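Local coordinates for protein laccase (Botrytis aclada, PDB 3SQR) that is a glycosylated multicopper oxidase that couples the oxidation of phenolic substrates such as hydroquinones to the reduction of dioxygen to water, at residues A[86-91]-A[177-181]; A[129-134]-A[517-522]; A[201-207]-A[225-231]. All blocks are in the same frame, centred on the assembly; numbering follows the deposited sequence.

Interaction 1: residues A[86-91]-A[177-181]; sequences RSAMTF and DGLFG
The first cupredoxin-like domain is a beta sandwich, and here R86, M89 and F91 of its edge strand 86-91 meet D177 and L179 in the segment that leads into strand 180-186 of the other sheet. One backbone bond joins the two, M89 N to D177 O at 2.9 Å. Beside it the carboxylate of D177 turns to R86 in a salt bridge: R86 NH2 lies 3.0 Å from D177 OD1, with the oxygen in the guanidinium plane but the nitrogen far above the carboxylate plane, since the two flat groups stand 86° apart. The guanidinium is steadied by a bond from R86 NE to S87 O (2.7 Å), and one water spans R86 NH1 and D177 OD1. S209 OG and V210 N also bind the carboxylate, linking this loop to the start of helix 210-217. At the far end L179 CD1 sits over the face of the F91 ring in a CH-pi contact; L179 CG stands anti to the backbone N (chi1 -161°), directing the branch across the ring face. G178, with positive phi (109°), precedes an inverse gamma turn centred on L179, and a water bridges G178 O to F91 N. The edge strand of one sheet thus meets the lead-in to strand 180-186 of the other, the face-to-face sheet arrangement of a cupredoxin-like beta sandwich.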
loop_
_atom_site.group_PDB
_atom_site.type_symbol
_atom_site.label_atom_id
_atom_site.label_comp_id
_atom_site.label_asym_id
_atom_site.label_seq_id
_atom_site.Cartn_x
_atom_site.Cartn_y
_atom_site.Cartn_z
ATOM N N ARG A 86 -22.534 -6.493 -5.904
ATOM C CA ARG A 86 -21.527 -7.287 -6.611
ATOM C C ARG A 86 -20.773 -8.192 -5.730
ATOM O O ARG A 86 -20.833 -8.073 -4.500
ATOM C CB ARG A 86 -20.546 -6.342 -7.358
ATOM C CG ARG A 86 -19.950 -5.240 -6.505
ATOM C CD ARG A 86 -18.570 -4.818 -7.076
ATOM N NE ARG A 86 -17.597 -5.881 -6.950
ATOM C CZ ARG A 86 -16.287 -5.775 -7.190
ATOM N NH1 ARG A 86 -15.764 -4.621 -7.588
ATOM N NH2 ARG A 86 -15.517 -6.837 -7.043
ATOM N N SER A 87 -20.010 -9.091 -6.362
ATOM C CA SER A 87 -19.165 -9.993 -5.651
ATOM C C SER A 87 -18.017 -9.178 -5.030
ATOM O O SER A 87 -17.640 -8.103 -5.505
ATOM C CB SER A 87 -18.567 -11.044 -6.563
ATOM O OG SER A 87 -17.651 -10.455 -7.515
ATOM N N ALA A 88 -17.453 -9.770 -4.007
ATOM C CA ALA A 88 -16.186 -9.282 -3.458
ATOM C C ALA A 88 -15.410 -10.397 -2.844
ATOM O O ALA A 88 -15.927 -11.453 -2.514
ATOM C CB ALA A 88 -16.418 -8.138 -2.440
ATOM N N MET A 89 -14.118 -10.169 -2.696
ATOM C CA MET A 89 -13.250 -10.989 -1.919
ATOM C C MET A 89 -12.815 -10.189 -0.724
ATOM O O MET A 89 -12.187 -9.121 -0.869
ATOM C CB MET A 89 -12.040 -11.421 -2.725
ATOM C CG MET A 89 -12.447 -12.083 -3.977
ATOM S SD MET A 89 -11.084 -12.899 -4.821
ATOM C CE MET A 89 -11.916 -13.458 -6.338
ATOM N N THR A 90 -13.189 -10.699 0.444
ATOM C CA THR A 90 -13.117 -9.929 1.653
ATOM C C THR A 90 -12.409 -10.673 2.769
ATOM O O THR A 90 -12.387 -11.880 2.823
ATOM C CB THR A 90 -14.518 -9.544 2.153
ATOM O OG1 THR A 90 -15.240 -10.683 2.642
ATOM C CG2 THR A 90 -15.328 -8.868 1.063
ATOM N N PHE A 91 -11.963 -9.906 3.757
ATOM C CA PHE A 91 -11.700 -10.423 5.058
ATOM C C PHE A 91 -12.998 -10.269 5.838
ATOM O O PHE A 91 -13.481 -9.141 6.133
ATOM C CB PHE A 91 -10.637 -9.599 5.748
ATOM C CG PHE A 91 -9.311 -9.639 5.051
ATOM C CD1 PHE A 91 -8.547 -10.780 5.147
ATOM C CD2 PHE A 91 -8.860 -8.563 4.301
ATOM C CE1 PHE A 91 -7.303 -10.857 4.561
ATOM C CE2 PHE A 91 -7.592 -8.622 3.690
ATOM C CZ PHE A 91 -6.844 -9.766 3.819
ATOM N N ASP A 177 -10.744 -6.556 -5.431
ATOM C CA ASP A 177 -12.094 -7.029 -5.182
ATOM C C ASP A 177 -12.468 -6.849 -3.707
ATOM O O ASP A 177 -13.455 -7.394 -3.243
ATOM C CB ASP A 177 -12.244 -8.461 -5.617
ATOM C CG ASP A 177 -12.561 -8.612 -7.118
ATOM O OD1 ASP A 177 -12.753 -7.581 -7.826
ATOM O OD2 ASP A 177 -12.714 -9.811 -7.538
ATOM N N GLY A 178 -11.671 -6.086 -2.984
ATOM C CA GLY A 178 -11.986 -5.685 -1.614
ATOM C C GLY A 178 -11.151 -6.330 -0.520
ATOM O O GLY A 178 -11.454 -6.101 0.659
ATOM N N LEU A 179 -10.133 -7.139 -0.889
ATOM C CA LEU A 179 -9.365 -7.949 0.039
ATOM C C LEU A 179 -8.221 -7.131 0.720
ATOM O O LEU A 179 -7.020 -7.312 0.468
ATOM C CB LEU A 179 -8.869 -9.234 -0.606
ATOM C CG LEU A 179 -8.456 -10.331 0.337
ATOM C CD1 LEU A 179 -9.505 -10.652 1.458
ATOM C CD2 LEU A 179 -8.209 -11.650 -0.505
ATOM N N PHE A 180 -8.655 -6.179 1.511
ATOM C CA PHE A 180 -7.754 -5.288 2.270
ATOM C C PHE A 180 -8.440 -4.773 3.530
ATOM O O PHE A 180 -9.649 -4.830 3.631
ATOM C CB PHE A 180 -7.331 -4.085 1.391
ATOM C CG PHE A 180 -8.445 -3.145 1.069
ATOM C CD1 PHE A 180 -8.751 -2.094 1.933
ATOM C CD2 PHE A 180 -9.205 -3.291 -0.060
ATOM C CE1 PHE A 180 -9.806 -1.208 1.684
ATOM C CE2 PHE A 180 -10.243 -2.364 -0.338
ATOM C CZ PHE A 180 -10.560 -1.367 0.544
ATOM N N GLY A 181 -7.669 -4.286 4.472
ATOM C CA GLY A 181 -8.201 -3.708 5.703
ATOM C C GLY A 181 -7.162 -2.812 6.299
ATOM O O GLY A 181 -6.008 -2.757 5.800
HETATM O O HOH W 1 -13.263 -5.062 -8.512
HETATM O O HOH W 2 -15.177 -10.379 -6.416
HETATM O O HOH W 3 -12.028 -7.098 3.265
#

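Interaction 2: residues A[129-134]-A[517-522]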
loop_
_atom_site.group_PDB
_atom_site.type_symbol
_atom_site.label_atom_id
_atom_site.label_comp_id
_atom_site.label_asym_id
_atom_site.label_seq_id
_atom_site.Cartn_x
_atom_site.Cartn_y
_atom_site.Cartn_z
ATOM N N ARG A 129 8.031 -4.042 8.354
ATOM C CA ARG A 129 9.432 -4.338 8.046
ATOM C C ARG A 129 9.722 -5.838 7.990
ATOM O O ARG A 129 10.540 -6.259 7.201
ATOM C CB ARG A 129 10.266 -3.684 9.111
ATOM C CG ARG A 129 11.691 -3.680 8.815
ATOM C CD ARG A 129 12.429 -3.143 10.000
ATOM N NE ARG A 129 13.854 -2.940 9.710
ATOM C CZ ARG A 129 14.711 -2.448 10.615
ATOM N NH1 ARG A 129 14.292 -2.186 11.813
ATOM N NH2 ARG A 129 15.962 -2.185 10.297
ATOM N N GLN A 130 9.053 -6.618 8.857
ATOM C CA GLN A 130 9.251 -8.038 8.996
ATOM C C GLN A 130 10.705 -8.414 9.244
ATOM O O GLN A 130 11.156 -9.440 8.773
ATOM C CB GLN A 130 8.765 -8.779 7.732
ATOM C CG GLN A 130 7.275 -8.502 7.374
ATOM C CD GLN A 130 6.304 -9.126 8.333
ATOM O OE1 GLN A 130 6.687 -9.808 9.289
ATOM N NE2 GLN A 130 5.014 -8.909 8.086
ATOM N N LEU A 131 11.373 -7.632 10.040
ATOM C CA LEU A 131 12.738 -7.992 10.517
ATOM C C LEU A 131 12.709 -9.326 11.252
ATOM O O LEU A 131 12.020 -9.492 12.269
ATOM C CB LEU A 131 13.287 -6.860 11.360
ATOM C CG LEU A 131 14.691 -6.988 11.924
ATOM C CD1 LEU A 131 15.641 -7.199 10.825
ATOM C CD2 LEU A 131 15.018 -5.700 12.749
ATOM N N GLY A 132 13.372 -10.339 10.659
ATOM C CA GLY A 132 13.350 -11.676 11.222
ATOM C C GLY A 132 12.071 -12.464 11.067
ATOM O O GLY A 132 11.877 -13.544 11.686
ATOM N N SER A 133 11.144 -11.941 10.262
ATOM C CA SER A 133 9.927 -12.656 10.007
ATOM C C SER A 133 9.566 -12.636 8.517
ATOM O O SER A 133 8.397 -12.539 8.130
ATOM C CB SER A 133 8.796 -12.105 10.868
ATOM O OG SER A 133 8.721 -10.696 10.651
ATOM N N LEU A 134 10.597 -12.765 7.678
ATOM C CA LEU A 134 10.480 -12.701 6.240
ATOM C C LEU A 134 9.345 -13.568 5.747
ATOM O O LEU A 134 8.603 -13.227 4.824
ATOM C CB LEU A 134 11.808 -13.265 5.647
ATOM C CG LEU A 134 11.684 -13.698 4.209
ATOM C CD1 LEU A 134 11.542 -12.497 3.250
ATOM C CD2 LEU A 134 12.998 -14.530 3.843
ATOM N N ASP A 517 19.951 -4.339 6.119
ATOM C CA ASP A 517 19.653 -4.502 7.529
ATOM C C ASP A 517 18.558 -5.551 7.790
ATOM O O ASP A 517 18.096 -5.725 8.922
ATOM C CB ASP A 517 19.270 -3.142 8.143
ATOM C CG ASP A 517 17.985 -2.575 7.558
ATOM O OD1 ASP A 517 17.338 -3.323 6.807
ATOM O OD2 ASP A 517 17.691 -1.398 7.828
ATOM N N ASN A 518 18.149 -6.281 6.748
ATOM C CA ASN A 518 17.053 -7.140 6.865
ATOM C C ASN A 518 17.197 -8.257 5.865
ATOM O O ASN A 518 16.669 -8.198 4.753
ATOM C CB ASN A 518 15.749 -6.402 6.557
ATOM C CG ASN A 518 14.531 -7.154 7.035
ATOM O OD1 ASN A 518 14.637 -8.236 7.587
ATOM N ND2 ASN A 518 13.350 -6.546 6.858
ATOM N N PRO A 519 18.005 -9.261 6.218
ATOM C CA PRO A 519 18.115 -10.357 5.245
ATOM C C PRO A 519 16.780 -10.959 4.851
ATOM O O PRO A 519 15.896 -11.178 5.709
ATOM C CB PRO A 519 18.965 -11.372 6.000
ATOM C CG PRO A 519 19.699 -10.596 6.950
ATOM C CD PRO A 519 18.832 -9.451 7.412
ATOM N N GLY A 520 16.629 -11.297 3.583
ATOM C CA GLY A 520 15.361 -11.815 3.063
ATOM C C GLY A 520 15.225 -11.619 1.568
ATOM O O GLY A 520 16.152 -11.276 0.855
ATOM N N SER A 521 14.032 -11.873 1.110
ATOM C CA SER A 521 13.717 -11.753 -0.267
ATOM C C SER A 521 12.586 -10.763 -0.336
ATOM O O SER A 521 11.455 -11.091 0.037
ATOM C CB SER A 521 13.288 -13.093 -0.789
ATOM O OG SER A 521 12.266 -13.638 0.018
ATOM N N TRP A 522 12.914 -9.599 -0.860
ATOM C CA TRP A 522 12.046 -8.428 -0.793
ATOM C C TRP A 522 11.559 -7.963 -2.150
ATOM O O TRP A 522 12.330 -7.527 -2.981
ATOM C CB TRP A 522 12.787 -7.323 -0.058
ATOM C CG TRP A 522 13.261 -7.773 1.251
ATOM C CD1 TRP A 522 14.559 -7.825 1.702
ATOM C CD2 TRP A 522 12.471 -8.265 2.316
ATOM N NE1 TRP A 522 14.615 -8.301 2.926
ATOM C CE2 TRP A 522 13.363 -8.560 3.382
ATOM C CE3 TRP A 522 11.108 -8.397 2.534
ATOM C CZ2 TRP A 522 12.938 -9.008 4.604
ATOM C CZ3 TRP A 522 10.674 -8.867 3.777
ATOM C CH2 TRP A 522 11.598 -9.191 4.792
HETATM O O HOH W 4 14.702 -2.805 6.977
HETATM O O HOH W 5 13.280 -10.960 7.548
HETATM O O HOH W 6 15.601 -10.088 9.083
#
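The indole of W522 takes L134 CD1 over one face, 3.8 Å from the centroid of the six-membered ring, while the carbonyl carbon of G520 lies 3.6 Å above the same face. At the edge of the indole the ring nitrogen is spoken for: W522 NE1 donates to N518 O at 2.8 Å, a fairly straight bond (157°) close to the ring plane that fixes the rotation of the indole. The second flat group, the R129 guanidinium, has L131 CD2 over one face and the D517 carboxylate at its edge. R129 NH2 reaches D517 OD2 at 3.1 Å, a salt bridge whose hydrogen bond is weak, with the two planes 67° apart; a water joins R129 NE to D517 OD1, and Y59 O binds R129 NH1. The arginine gets there because its chain runs extended from CG to NE.

These contacts seat a loop of the first cupredoxin-like domain, with its type II turn from Q130 to S133, against the third domain, where strand 520-526 goes on to the copper ligands H525 and C526. Inside the turn S133 OG donates to Q130 OE1 at 2.6 Å, in the carbonyl plane.

Between the two flat groups N518 ND2 is held chiefly by G469 O and gives a further, weak bond to R129 O (2.8 Å). One water donates to N518 OD1 and accepts from G132 N; another lies within hydrogen-bonding distance of both OD1 and Q130 O. L134 CD2 packs on G520 CA at 3.7 Å, and CD1 lies 3.3 Å from S521 N, whose N-H is buried without a partner.

Interaction 3: residues A[201-207]-A[225-231]; sequences FLQDWAH and LENTLMN. With NAG (2-acetamido-2-deoxy-beta-D-glucopyranose), chain C.
Strands 201-205 and 227-230 run antiparallel, 151° between their directions and 4.1 Å apart at closest, with Q203-L229 and W205-N227 as hydrogen-bonded pairs and L202-M230 and D204-T228 as non-hydrogen-bonded ones. They form the margin of a mixed sheet in the second cupredoxin-like domain, where 227-230 is the outermost strand. L229 N donates to Q203 O at 2.9 Å.

On the face that carries Q203, W205, N227 and L229, the leucine does most of the packing. Its CD1 lies over the indole of W205, 3.7 Å from the centroid of the five-membered ring and offset toward the rim. With CG anti to the backbone N (chi1 -176°), W205 brings the face of its ring under this branch, while R86 makes a cation-pi contact with the indole. Q203 runs beside L229 in the same direction, its CG against L229 CB. On the other face L202 and M230 also lie side by side, L202 CD2 meeting M230 CE.

Past the strand end polar and apolar contacts mix. E226, bent at chi2, swings its carboxylate back so that OE1 accepts from H207 N at 2.8 Å, a nearly straight bond (166°) arriving from above the carboxylate plane. The same side chain puts E226 CB over the face of the H207 ring, whose NE2 is bonded to D82; Y84 stacks on that ring too. L225 CD1 lies against the carboxyl carbon of D204, whose oxygens are held by the backbone of I272 and D273.

At the other end N231 is grasped twice by F201: its backbone N donates to F201 O, and its OD1 accepts from F201 N at 3.1 Å. That leaves ND2 for the glycan, bonded covalently to C1 of the N-acetylglucosamine at 1.4 Å.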
loop_
_atom_site.group_PDB
_atom_site.type_symbol
_atom_site.label_atom_id
_atom_site.label_comp_id
_atom_site.label_asym_id
_atom_site.label_seq_id
_atom_site.Cartn_x
_atom_site.Cartn_y
_atom_site.Cartn_z
ATOM N N PHE A 201 -10.134 5.235 3.479
ATOM C CA PHE A 201 -9.697 4.621 2.269
ATOM C C PHE A 201 -10.183 5.361 1.046
ATOM O O PHE A 201 -11.300 5.846 0.999
ATOM C CB PHE A 201 -10.165 3.176 2.186
ATOM C CG PHE A 201 -9.484 2.273 3.176
ATOM C CD1 PHE A 201 -8.174 1.875 2.951
ATOM C CD2 PHE A 201 -10.132 1.826 4.313
ATOM C CE1 PHE A 201 -7.543 1.066 3.827
ATOM C CE2 PHE A 201 -9.508 0.973 5.192
ATOM C CZ PHE A 201 -8.221 0.580 4.940
ATOM N N LEU A 202 -9.296 5.525 0.092
ATOM C CA LEU A 202 -9.629 6.150 -1.190
ATOM C C LEU A 202 -9.357 5.092 -2.256
ATOM O O LEU A 202 -8.277 4.521 -2.302
ATOM C CB LEU A 202 -8.795 7.406 -1.387
ATOM C CG LEU A 202 -8.854 8.496 -0.350
ATOM C CD1 LEU A 202 -7.703 9.495 -0.591
ATOM C CD2 LEU A 202 -10.254 9.131 -0.353
ATOM N N GLN A 203 -10.323 4.793 -3.109
ATOM C CA GLN A 203 -10.120 3.793 -4.142
ATOM C C GLN A 203 -11.070 4.011 -5.302
ATOM O O GLN A 203 -12.091 4.671 -5.195
ATOM C CB GLN A 203 -10.341 2.395 -3.589
ATOM C CG GLN A 203 -11.755 2.200 -3.082
ATOM C CD GLN A 203 -11.986 0.909 -2.358
ATOM O OE1 GLN A 203 -12.317 0.895 -1.196
ATOM N NE2 GLN A 203 -11.920 -0.200 -3.090
ATOM N N ASP A 204 -10.669 3.439 -6.419
ATOM C CA ASP A 204 -11.567 3.141 -7.524
ATOM C C ASP A 204 -12.436 1.977 -7.061
ATOM O O ASP A 204 -12.154 1.338 -6.031
ATOM C CB ASP A 204 -10.807 2.815 -8.839
ATOM C CG ASP A 204 -9.602 1.916 -8.649
ATOM O OD1 ASP A 204 -9.553 1.134 -7.662
ATOM O OD2 ASP A 204 -8.691 1.988 -9.509
ATOM N N TRP A 205 -13.477 1.686 -7.819
ATOM C CA TRP A 205 -14.304 0.545 -7.484
ATOM C C TRP A 205 -15.062 0.092 -8.691
ATOM O O TRP A 205 -15.848 0.882 -9.256
ATOM C CB TRP A 205 -15.297 0.934 -6.394
ATOM C CG TRP A 205 -16.107 -0.201 -5.949
ATOM C CD1 TRP A 205 -17.465 -0.341 -6.078
ATOM C CD2 TRP A 205 -15.649 -1.372 -5.275
ATOM N NE1 TRP A 205 -17.863 -1.554 -5.561
ATOM C CE2 TRP A 205 -16.779 -2.213 -5.059
ATOM C CE3 TRP A 205 -14.406 -1.826 -4.857
ATOM C CZ2 TRP A 205 -16.675 -3.435 -4.440
ATOM C CZ3 TRP A 205 -14.302 -3.059 -4.257
ATOM C CH2 TRP A 205 -15.452 -3.846 -4.028
ATOM N N ALA A 206 -14.806 -1.149 -9.106
ATOM C CA ALA A 206 -15.478 -1.701 -10.261
ATOM C C ALA A 206 -16.879 -2.161 -9.850
ATOM O O ALA A 206 -17.118 -2.383 -8.660
ATOM C CB ALA A 206 -14.698 -2.881 -10.814
ATOM N N HIS A 207 -17.773 -2.320 -10.840
ATOM C CA HIS A 207 -19.075 -2.981 -10.583
ATOM C C HIS A 207 -19.109 -4.372 -11.071
ATOM O O HIS A 207 -20.202 -4.904 -11.369
ATOM C CB HIS A 207 -20.222 -2.156 -11.143
ATOM C CG HIS A 207 -20.504 -0.947 -10.329
ATOM N ND1 HIS A 207 -21.393 0.022 -10.730
ATOM C CD2 HIS A 207 -20.034 -0.557 -9.120
ATOM C CE1 HIS A 207 -21.441 0.964 -9.814
ATOM N NE2 HIS A 207 -20.614 0.637 -8.823
ATOM N N LEU A 225 -13.023 2.201 -14.484
ATOM C CA LEU A 225 -13.946 1.477 -13.601
ATOM C C LEU A 225 -15.155 2.318 -13.351
ATOM O O LEU A 225 -15.210 3.542 -13.617
ATOM C CB LEU A 225 -13.236 1.082 -12.291
ATOM C CG LEU A 225 -12.002 0.213 -12.490
ATOM C CD1 LEU A 225 -11.397 -0.194 -11.174
ATOM C CD2 LEU A 225 -12.282 -1.009 -13.376
ATOM N N GLU A 226 -16.171 1.667 -12.794
ATOM C CA GLU A 226 -17.501 2.290 -12.783
ATOM C C GLU A 226 -17.692 3.317 -11.731
ATOM O O GLU A 226 -18.490 4.226 -11.872
ATOM C CB GLU A 226 -18.538 1.206 -12.612
ATOM C CG GLU A 226 -18.774 0.337 -13.825
ATOM C CD GLU A 226 -17.667 -0.685 -14.143
ATOM O OE1 GLU A 226 -16.906 -1.087 -13.246
ATOM O OE2 GLU A 226 -17.500 -1.047 -15.328
ATOM N N ASN A 227 -16.941 3.249 -10.643
ATOM C CA ASN A 227 -17.158 4.206 -9.606
ATOM C C ASN A 227 -15.874 4.328 -8.759
ATOM O O ASN A 227 -14.827 3.816 -9.162
ATOM C CB ASN A 227 -18.334 3.788 -8.714
ATOM C CG ASN A 227 -19.042 4.957 -8.102
ATOM O OD1 ASN A 227 -18.779 6.107 -8.422
ATOM N ND2 ASN A 227 -20.000 4.646 -7.161
ATOM N N THR A 228 -15.986 5.067 -7.681
ATOM C CA THR A 228 -14.942 5.174 -6.635
ATOM C C THR A 228 -15.635 4.972 -5.293
ATOM O O THR A 228 -16.845 5.134 -5.201
ATOM C CB THR A 228 -14.233 6.516 -6.654
ATOM O OG1 THR A 228 -15.139 7.546 -6.219
ATOM C CG2 THR A 228 -13.697 6.855 -8.095
ATOM N N LEU A 229 -14.859 4.665 -4.249
ATOM C CA LEU A 229 -15.377 4.600 -2.864
ATOM C C LEU A 229 -14.498 5.404 -1.993
ATOM O O LEU A 229 -13.270 5.452 -2.181
ATOM C CB LEU A 229 -15.395 3.198 -2.328
ATOM C CG LEU A 229 -16.251 2.168 -3.079
ATOM C CD1 LEU A 229 -16.012 0.815 -2.510
ATOM C CD2 LEU A 229 -17.690 2.498 -2.999
ATOM N N MET A 230 -15.147 6.078 -1.044
ATOM C CA MET A 230 -14.453 6.751 0.002
ATOM C C MET A 230 -14.841 6.086 1.291
ATOM O O MET A 230 -15.990 6.094 1.710
ATOM C CB MET A 230 -14.804 8.251 0.050
ATOM C CG MET A 230 -14.024 8.998 1.043
ATOM S SD MET A 230 -14.228 10.811 0.942
ATOM C CE MET A 230 -13.504 11.189 -0.653
ATOM N N ASN A 231 -13.838 5.533 1.951
ATOM C CA ASN A 231 -14.020 4.671 3.084
ATOM C C ASN A 231 -15.121 3.676 2.876
ATOM O O ASN A 231 -15.916 3.446 3.767
ATOM C CB ASN A 231 -14.216 5.456 4.361
ATOM C CG ASN A 231 -13.529 4.781 5.517
ATOM O OD1 ASN A 231 -12.409 4.284 5.395
ATOM N ND2 ASN A 231 -14.194 4.743 6.620
HETATM C C1 NAG C . -13.672 4.106 7.795
HETATM C C2 NAG C . -13.954 4.913 9.059
HETATM C C3 NAG C . -13.285 4.195 10.214
HETATM C C4 NAG C . -13.774 2.760 10.351
HETATM C C5 NAG C . -13.783 2.042 8.963
HETATM C C6 NAG C . -14.836 0.962 8.923
HETATM C C7 NAG C . -13.884 7.312 9.376
HETATM C C8 NAG C . -13.074 8.597 9.373
HETATM N N2 NAG C . -13.289 6.180 9.029
HETATM O O3 NAG C . -13.448 4.887 11.429
HETATM O O4 NAG C . -12.915 2.039 11.254
HETATM O O5 NAG C . -14.259 2.854 7.920
HETATM O O6 NAG C . -14.576 0.082 7.828
HETATM O O7 NAG C . -15.078 7.276 9.689
#

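Interactions 1 and 3 are neighbours, their centres about 12 Å apart, and meet across the boundary of the first and second cupredoxin-like domains: R86 NH1 is 2.8 Å from A206 O, and F180 packs on F201. Along the chain interaction 1 closes before interaction 3 opens, interaction 3 falls wholly between the segments of interaction 2, and the segments of interactions 1 and 2 alternate. Interaction 2 lies on the far side of the chain's centre from interaction 3, about 33 Å between centres, and about 28 Å from interaction 1. It brings the first domain against the third. The first domain thus engages both others, around the copper cluster whose ligands come from the first and third.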